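Local coordinates for CELL WALL surface anchor family protein (Streptococcus pneumoniae, PDB 2Y1V) that serves as the major pilin of the pneumococcus, the subunit that polymerises to build the backbone of its surface pilus, at residues E115-S120 against Y296-D301; V51-T56 against K92-E97; N60-E65 against A84-A89. All blocks are in the same frame, centred on the assembly; numbering follows the deposited sequence.

How the contacts relate
All three contacts lie on the same side of the chain's centre. Contacts 2 and 3 belong to one patch of the N-terminal region, their centres about 13 Å apart, and contact 3 is nested within the loop that contact 2 closes. Strand 52-57 is followed by strand 61-63, and Trp55 O accepts a backbone bond from Ile63 N. Contact 1, centred about 14 Å from contact 2, carries this patch across to the next domain: Ile116 N and Ser120 OG both bond to the backbone of Met52, and Met85 of contact 3 packs against Ile116 and Leu119. No nickel ligand takes part, although strand 288-297, which leads into contact 1, contains Asp291 and Val292 of one nickel site.

Contact 1 (E115-S120 against Y296-D301); sequences EIHSLS and YGNNPD
Ser118 and Asn299 mark the closest approach of the two backbones, with 4.6 Å from Ser118 CA to Asn299 CA. On one side the chain leaves strand 109-115 and makes a short 3-10 turn at His117-Ser118; on the other, strand 288-297 has just ended and the chain bends at Asn298. Backbone meets backbone through a CA-H...O contact, Ser118 CA to Asn298 O at 3.3 Å.

Asn299 makes the hydrogen bond across the contact. Its CG stands beside its own backbone N, which carries the amide to the carbonyls of the turn, and ND2 donates to Ser120 O at 2.7 Å with an N-H...O angle of 157°. ND2 also bonds Asp403 O, so two carbonyls fix which way round the amide sits. The price is that OD1 faces two more acceptors, His117 O at 3.0 Å and Ser118 O at 3.1 Å, neither of them a bond and both probably unfavourable. Asn298 crosses His117 at a slant: its CB lies 3.7 Å from His117 O, and ND2 passes CD2 of the ring at 3.8 Å, amide and ring planes 76° apart. That ND2 has its hydrogen bond to Leu130 O. The turn itself is braced by Ile116 O, which accepts from Leu119 N and Ser120 OG on opposite faces of its plane; OG also bonds Met52 N.

What results is a domain junction, where a loop of the N-terminal part of the pilin meets the end of a strand from the following Cna-B-like domain, largely through asparagine amides and main-chain carbonyls, as fits a rod of domains strung end to end.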
# COMPACT_ATOMS: atom_id res chain seq x y z
N GLU A 115 7.75 -24.38 -24.54
CA GLU A 115 7.56 -24.10 -23.14
C GLU A 115 6.44 -23.08 -23.05
O GLU A 115 6.42 -22.08 -23.80
CB GLU A 115 8.84 -23.55 -22.51
CG GLU A 115 8.74 -23.29 -21.00
CD GLU A 115 10.05 -22.77 -20.39
OE1 GLU A 115 11.14 -23.16 -20.85
OE2 GLU A 115 9.97 -21.96 -19.44
N ILE A 116 5.49 -23.32 -22.15
CA ILE A 116 4.41 -22.36 -21.97
C ILE A 116 4.44 -21.72 -20.60
O ILE A 116 3.82 -22.22 -19.64
CB ILE A 116 3.05 -22.96 -22.33
CG1 ILE A 116 3.12 -23.48 -23.77
CG2 ILE A 116 1.95 -21.91 -22.19
CD1 ILE A 116 1.91 -24.25 -24.21
N HIS A 117 5.20 -20.63 -20.52
CA HIS A 117 5.48 -19.92 -19.28
C HIS A 117 4.19 -19.64 -18.56
O HIS A 117 4.11 -19.70 -17.35
CB HIS A 117 6.15 -18.58 -19.59
CG HIS A 117 7.57 -18.68 -20.03
ND1 HIS A 117 7.96 -18.54 -21.35
CD2 HIS A 117 8.71 -18.88 -19.33
CE1 HIS A 117 9.27 -18.67 -21.44
NE2 HIS A 117 9.76 -18.87 -20.23
N SER A 118 3.17 -19.33 -19.34
CA SER A 118 1.92 -18.90 -18.83
C SER A 118 1.12 -20.01 -18.14
O SER A 118 0.11 -19.72 -17.51
CB SER A 118 1.11 -18.31 -19.98
OG SER A 118 0.11 -17.44 -19.47
N LEU A 119 1.57 -21.25 -18.26
CA LEU A 119 0.87 -22.42 -17.69
C LEU A 119 1.77 -23.29 -16.80
O LEU A 119 1.54 -24.48 -16.62
CB LEU A 119 0.31 -23.28 -18.81
CG LEU A 119 -0.79 -22.75 -19.73
CD1 LEU A 119 -1.01 -23.75 -20.85
CD2 LEU A 119 -2.10 -22.50 -18.98
N SER A 120 2.82 -22.70 -16.25
CA SER A 120 3.75 -23.45 -15.43
C SER A 120 3.51 -23.11 -13.95
O SER A 120 2.67 -22.28 -13.63
CB SER A 120 5.18 -23.12 -15.86
OG SER A 120 5.39 -23.54 -17.21
N TYR A 296 2.99 -9.81 -9.56
CA TYR A 296 3.52 -10.16 -10.87
C TYR A 296 3.65 -11.68 -11.01
O TYR A 296 3.49 -12.42 -10.04
CB TYR A 296 4.90 -9.51 -11.06
CG TYR A 296 5.99 -10.15 -10.23
CD1 TYR A 296 6.08 -9.93 -8.86
CD2 TYR A 296 6.94 -10.99 -10.81
CE1 TYR A 296 7.10 -10.52 -8.07
CE2 TYR A 296 7.95 -11.59 -10.05
CZ TYR A 296 8.02 -11.35 -8.68
OH TYR A 296 9.00 -11.96 -7.93
N GLY A 297 3.93 -12.14 -12.22
CA GLY A 297 4.08 -13.55 -12.46
C GLY A 297 4.19 -13.87 -13.93
O GLY A 297 3.88 -13.04 -14.80
N ASN A 298 4.66 -15.08 -14.21
CA ASN A 298 4.58 -15.60 -15.58
C ASN A 298 3.16 -16.06 -15.89
O ASN A 298 2.78 -16.20 -17.05
CB ASN A 298 5.59 -16.74 -15.77
CG ASN A 298 7.00 -16.23 -15.97
OD1 ASN A 298 7.22 -15.02 -16.13
ND2 ASN A 298 7.97 -17.14 -15.98
N ASN A 299 2.39 -16.31 -14.82
CA ASN A 299 0.98 -16.67 -14.90
C ASN A 299 0.18 -15.43 -14.49
O ASN A 299 0.71 -14.57 -13.78
CB ASN A 299 0.66 -17.82 -13.94
CG ASN A 299 1.55 -19.02 -14.13
OD1 ASN A 299 2.10 -19.22 -15.20
ND2 ASN A 299 1.69 -19.83 -13.09
N PRO A 300 -1.08 -15.32 -14.94
CA PRO A 300 -1.84 -14.14 -14.50
C PRO A 300 -2.00 -14.14 -12.98
O PRO A 300 -2.05 -15.21 -12.37
CB PRO A 300 -3.21 -14.32 -15.18
CG PRO A 300 -2.93 -15.23 -16.36
CD PRO A 300 -1.85 -16.18 -15.86
N ASP A 301 -2.07 -12.95 -12.39
CA ASP A 301 -2.12 -12.81 -10.95
C ASP A 301 -3.28 -11.92 -10.50
O ASP A 301 -3.60 -10.92 -11.15
CB ASP A 301 -0.78 -12.27 -10.39
CG ASP A 301 -0.58 -12.62 -8.91
OD1 ASP A 301 -0.30 -13.80 -8.59
OD2 ASP A 301 -0.70 -11.71 -8.05

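Contact 2 (V51-T56 against K92-E97); sequences VMFVWT and KLTEAE
Phe53 and Lys92 form an antiparallel hydrogen-bonded pair, with Lys92 N to Phe53 O at 2.8 Å and Phe53 N to Lys92 O at 2.9 Å. Met52 and Leu93 make the adjoining non-hydrogen-bonded pair.

Met52, a selenomethionine, can be traced outward from CB. CB already touches a neighbour, CD2 of Leu93 at 3.5 Å. CG is anti to the backbone N (chi1 178°), but the chain then bends at both of its next torsions and folds back over the partner strand. That lays SE over the backbone of Lys92, 3.5 Å from Lys92 C and nearly as close to its N. The terminal CE stays beside the same leucine methyl, 4.2 Å from Leu93 CD2, the two side chains lying aslant.

One residue further along, the ladder changes character. Thr94 N still gives a backbone bond to Val51 O, at 2.7 Å, but the return bond from Val51 N goes to the hydroxyl of Thr94, 3.0 Å to OG1. With OG1 between the backbone N and the carbonyl carbon (chi1 54°), the hydroxyl faces Val51 while CG2 is left to approach the Phe53 ring obliquely, 4.0 Å from CD2. OG1 also bonds Ile48 O.

Here the hydroxyl takes the place of a backbone carbonyl where strand 91-93, an outer strand of its four-stranded sheet, comes to an end: the pairing runs one step past the strand, and Val51 N, in a buried residue, keeps an acceptor.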
# COMPACT_ATOMS: atom_id res chain seq x y z
N VAL A 51 7.52 -27.01 -15.10
CA VAL A 51 7.55 -26.28 -16.36
C VAL A 51 6.65 -27.03 -17.34
O VAL A 51 6.75 -28.24 -17.46
CB VAL A 51 9.00 -26.15 -16.89
CG1 VAL A 51 9.05 -25.62 -18.30
CG2 VAL A 51 9.82 -25.26 -15.96
N MSE A 52 5.76 -26.30 -18.03
CA MSE A 52 4.81 -26.92 -18.98
C MSE A 52 5.33 -26.99 -20.41
O MSE A 52 5.81 -25.99 -20.97
CB MSE A 52 3.47 -26.17 -18.99
CG MSE A 52 2.47 -26.74 -20.01
SE MSE A 52 1.60 -28.38 -19.34
CE MSE A 52 0.07 -27.54 -18.43
N PHE A 53 5.20 -28.18 -21.00
CA PHE A 53 5.65 -28.43 -22.37
C PHE A 53 4.53 -28.99 -23.22
O PHE A 53 3.77 -29.87 -22.79
CB PHE A 53 6.87 -29.35 -22.37
CG PHE A 53 8.18 -28.63 -22.15
CD1 PHE A 53 8.85 -28.01 -23.22
CD2 PHE A 53 8.71 -28.53 -20.88
CE1 PHE A 53 10.04 -27.33 -23.02
CE2 PHE A 53 9.89 -27.86 -20.66
CZ PHE A 53 10.56 -27.24 -21.74
N VAL A 54 4.41 -28.47 -24.44
CA VAL A 54 3.32 -28.86 -25.31
C VAL A 54 3.86 -29.12 -26.69
O VAL A 54 4.81 -28.46 -27.14
CB VAL A 54 2.17 -27.82 -25.35
CG1 VAL A 54 2.59 -26.60 -26.07
CG2 VAL A 54 0.95 -28.40 -26.06
N TRP A 55 3.26 -30.09 -27.37
CA TRP A 55 3.73 -30.52 -28.67
C TRP A 55 2.98 -29.86 -29.81
O TRP A 55 1.76 -29.64 -29.75
CB TRP A 55 3.57 -32.02 -28.81
CG TRP A 55 4.55 -32.82 -28.04
CD1 TRP A 55 4.65 -32.93 -26.69
CD2 TRP A 55 5.56 -33.68 -28.59
NE1 TRP A 55 5.65 -33.80 -26.36
CE2 TRP A 55 6.23 -34.27 -27.51
CE3 TRP A 55 5.95 -34.01 -29.89
CZ2 TRP A 55 7.29 -35.16 -27.69
CZ3 TRP A 55 6.98 -34.90 -30.07
CH2 TRP A 55 7.65 -35.46 -28.98
N THR A 56 3.73 -29.61 -30.87
CA THR A 56 3.27 -28.90 -32.05
C THR A 56 3.74 -29.68 -33.28
O THR A 56 4.64 -30.50 -33.19
CB THR A 56 3.94 -27.51 -32.02
OG1 THR A 56 3.08 -26.58 -31.35
CG2 THR A 56 4.27 -27.02 -33.40
N LYS A 92 2.39 -31.54 -20.94
CA LYS A 92 2.67 -32.07 -19.63
C LYS A 92 3.67 -31.17 -18.89
O LYS A 92 4.55 -30.58 -19.51
CB LYS A 92 3.23 -33.49 -19.77
CG LYS A 92 3.20 -34.32 -18.50
CD LYS A 92 3.72 -35.72 -18.73
CE LYS A 92 3.68 -36.52 -17.41
NZ LYS A 92 4.24 -37.89 -17.55
N LEU A 93 3.52 -31.06 -17.58
CA LEU A 93 4.43 -30.32 -16.71
C LEU A 93 5.60 -31.22 -16.29
O LEU A 93 5.39 -32.38 -15.93
CB LEU A 93 3.71 -29.90 -15.44
CG LEU A 93 2.68 -28.78 -15.38
CD1 LEU A 93 2.08 -28.71 -13.96
CD2 LEU A 93 3.32 -27.48 -15.78
N THR A 94 6.82 -30.69 -16.29
CA THR A 94 7.95 -31.48 -15.88
C THR A 94 7.81 -31.86 -14.40
O THR A 94 7.37 -31.05 -13.58
CB THR A 94 9.28 -30.73 -16.08
OG1 THR A 94 9.21 -29.46 -15.43
CG2 THR A 94 9.58 -30.51 -17.57
N GLU A 95 8.16 -33.09 -14.06
CA GLU A 95 8.32 -33.46 -12.66
C GLU A 95 9.81 -33.41 -12.36
O GLU A 95 10.59 -32.93 -13.20
CB GLU A 95 7.69 -34.83 -12.37
CG GLU A 95 6.19 -34.88 -12.71
CD GLU A 95 5.46 -36.16 -12.27
OE1 GLU A 95 6.12 -37.20 -12.03
OE2 GLU A 95 4.22 -36.13 -12.17
N ALA A 96 10.23 -33.86 -11.19
CA ALA A 96 11.64 -33.71 -10.77
C ALA A 96 12.63 -34.28 -11.79
O ALA A 96 13.72 -33.73 -11.99
CB ALA A 96 11.87 -34.30 -9.39
N GLU A 97 12.24 -35.38 -12.44
CA GLU A 97 13.09 -36.01 -13.45
C GLU A 97 12.58 -35.78 -14.89
O GLU A 97 12.94 -36.50 -15.81
CB GLU A 97 13.28 -37.50 -13.14
CG GLU A 97 13.90 -37.75 -11.75
CD GLU A 97 14.31 -39.20 -11.52
OE1 GLU A 97 13.72 -40.10 -12.17
OE2 GLU A 97 15.21 -39.44 -10.69

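Contact 3 (N60-E65 against A84-A89); sequences NEIIDE and AMPATA
The CB of Ile62 is directed toward the segment 84-89, and the two branches of the side chain part to meet different residues. CG2, anti to the backbone N, reaches the methyl of Ala89 at 3.5 Å from CB. CG1, anti to the carbonyl carbon (chi1 -77°), sends CD1 the other way, into the angle between Met85 and Pro86. Met85, a selenomethionine, crosses the isoleucine at about a right angle; its chain bends at chi2 and chi3 and brings SE to 3.8 Å from Ile62 CD1. Pro86 instead meets Ile62 end on, CD to CD1 at 3.8 Å, while its CG comes within 4.1 Å of Ile62 CG2.

The partner segment holds its shape by a type I beta turn from Pro86 to Ala89, closed by Ala89 N to Pro86 O at 3.2 Å. It is the loop leading into strand 91-93, an outer strand of the four-stranded antiparallel sheet in the N-terminal part of the pilin. Strand 61-63 is bonded through the backbone of Ile62 to Leu70 and Val72, and through that of Ile63 to Trp55 and Met90.

No hydrogen bond joins the two segments. Beyond Ile62 the approach is mostly to main chain: Ile63 O lies 3.7 Å from Ala89 CA, while the Ile63 side chain turns away onto Trp55 and Leu106. Asp64 brings only its CB near, 3.4 Å from Thr88 O; its carboxylate turns back into its own chain, where OD1 accepts from Asn66 N and Gln68 N.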
# COMPACT_ATOMS: atom_id res chain seq x y z
N ASN A 60 3.76 -25.15 -36.20
CA ASN A 60 3.49 -24.43 -34.96
C ASN A 60 2.05 -24.54 -34.49
O ASN A 60 1.59 -23.77 -33.64
CB ASN A 60 3.93 -22.97 -35.12
CG ASN A 60 5.35 -22.86 -35.67
OD1 ASN A 60 6.25 -23.58 -35.23
ND2 ASN A 60 5.54 -21.96 -36.63
N GLU A 61 1.34 -25.53 -35.03
CA GLU A 61 -0.03 -25.85 -34.63
C GLU A 61 -0.08 -26.96 -33.58
O GLU A 61 0.52 -28.02 -33.76
CB GLU A 61 -0.82 -26.26 -35.86
CG GLU A 61 -2.06 -27.04 -35.58
CD GLU A 61 -3.32 -26.22 -35.61
OE1 GLU A 61 -3.48 -25.34 -34.72
OE2 GLU A 61 -4.14 -26.45 -36.52
N ILE A 62 -0.79 -26.73 -32.49
CA ILE A 62 -0.86 -27.68 -31.38
C ILE A 62 -1.49 -29.00 -31.79
O ILE A 62 -2.52 -29.02 -32.49
CB ILE A 62 -1.65 -27.12 -30.19
CG1 ILE A 62 -0.79 -26.11 -29.41
CG2 ILE A 62 -2.10 -28.27 -29.26
CD1 ILE A 62 -1.56 -25.35 -28.35
N ILE A 63 -0.88 -30.10 -31.33
CA ILE A 63 -1.36 -31.43 -31.69
C ILE A 63 -1.74 -32.24 -30.46
O ILE A 63 -1.34 -31.92 -29.35
CB ILE A 63 -0.31 -32.24 -32.48
CG1 ILE A 63 0.84 -32.68 -31.57
CG2 ILE A 63 0.18 -31.46 -33.67
CD1 ILE A 63 1.89 -33.52 -32.26
N ASP A 64 -2.54 -33.28 -30.68
CA ASP A 64 -2.86 -34.23 -29.65
C ASP A 64 -1.89 -35.38 -29.82
O ASP A 64 -0.98 -35.31 -30.66
CB ASP A 64 -4.32 -34.70 -29.74
CG ASP A 64 -4.58 -35.65 -30.91
OD1 ASP A 64 -3.64 -36.30 -31.43
OD2 ASP A 64 -5.75 -35.76 -31.32
N GLU A 65 -2.09 -36.47 -29.08
CA GLU A 65 -1.07 -37.52 -29.06
C GLU A 65 -1.08 -38.48 -30.25
O GLU A 65 -0.19 -39.30 -30.40
CB GLU A 65 -1.07 -38.26 -27.72
CG GLU A 65 -2.37 -38.96 -27.38
CD GLU A 65 -2.37 -39.50 -25.97
OE1 GLU A 65 -2.64 -38.72 -25.02
OE2 GLU A 65 -2.10 -40.71 -25.81
N ALA A 84 -7.28 -20.63 -26.43
CA ALA A 84 -7.15 -21.27 -25.12
C ALA A 84 -6.51 -22.62 -25.34
O ALA A 84 -6.76 -23.27 -26.36
CB ALA A 84 -8.50 -21.42 -24.47
N MSE A 85 -5.65 -23.04 -24.42
CA MSE A 85 -4.99 -24.33 -24.55
C MSE A 85 -6.07 -25.38 -24.78
O MSE A 85 -6.94 -25.54 -23.95
CB MSE A 85 -4.19 -24.63 -23.28
CG MSE A 85 -3.48 -25.98 -23.30
SE MSE A 85 -2.12 -26.06 -24.70
CE MSE A 85 -0.71 -25.01 -23.83
N PRO A 86 -6.04 -26.07 -25.93
CA PRO A 86 -7.05 -27.10 -26.18
C PRO A 86 -6.92 -28.24 -25.17
O PRO A 86 -5.81 -28.66 -24.85
CB PRO A 86 -6.72 -27.60 -27.58
CG PRO A 86 -5.70 -26.60 -28.16
CD PRO A 86 -5.03 -25.97 -27.01
N ALA A 87 -8.06 -28.74 -24.70
CA ALA A 87 -8.10 -29.74 -23.63
C ALA A 87 -7.34 -31.04 -23.92
O ALA A 87 -6.75 -31.61 -23.01
CB ALA A 87 -9.56 -30.05 -23.25
N THR A 88 -7.37 -31.51 -25.16
CA THR A 88 -6.73 -32.79 -25.50
C THR A 88 -5.30 -32.63 -26.04
O THR A 88 -4.73 -33.58 -26.60
CB THR A 88 -7.55 -33.56 -26.55
OG1 THR A 88 -7.65 -32.76 -27.74
CG2 THR A 88 -8.95 -33.87 -26.03
N ALA A 89 -4.72 -31.45 -25.88
CA ALA A 89 -3.37 -31.22 -26.39
C ALA A 89 -2.37 -32.13 -25.71
O ALA A 89 -2.51 -32.44 -24.53
CB ALA A 89 -2.95 -29.75 -26.22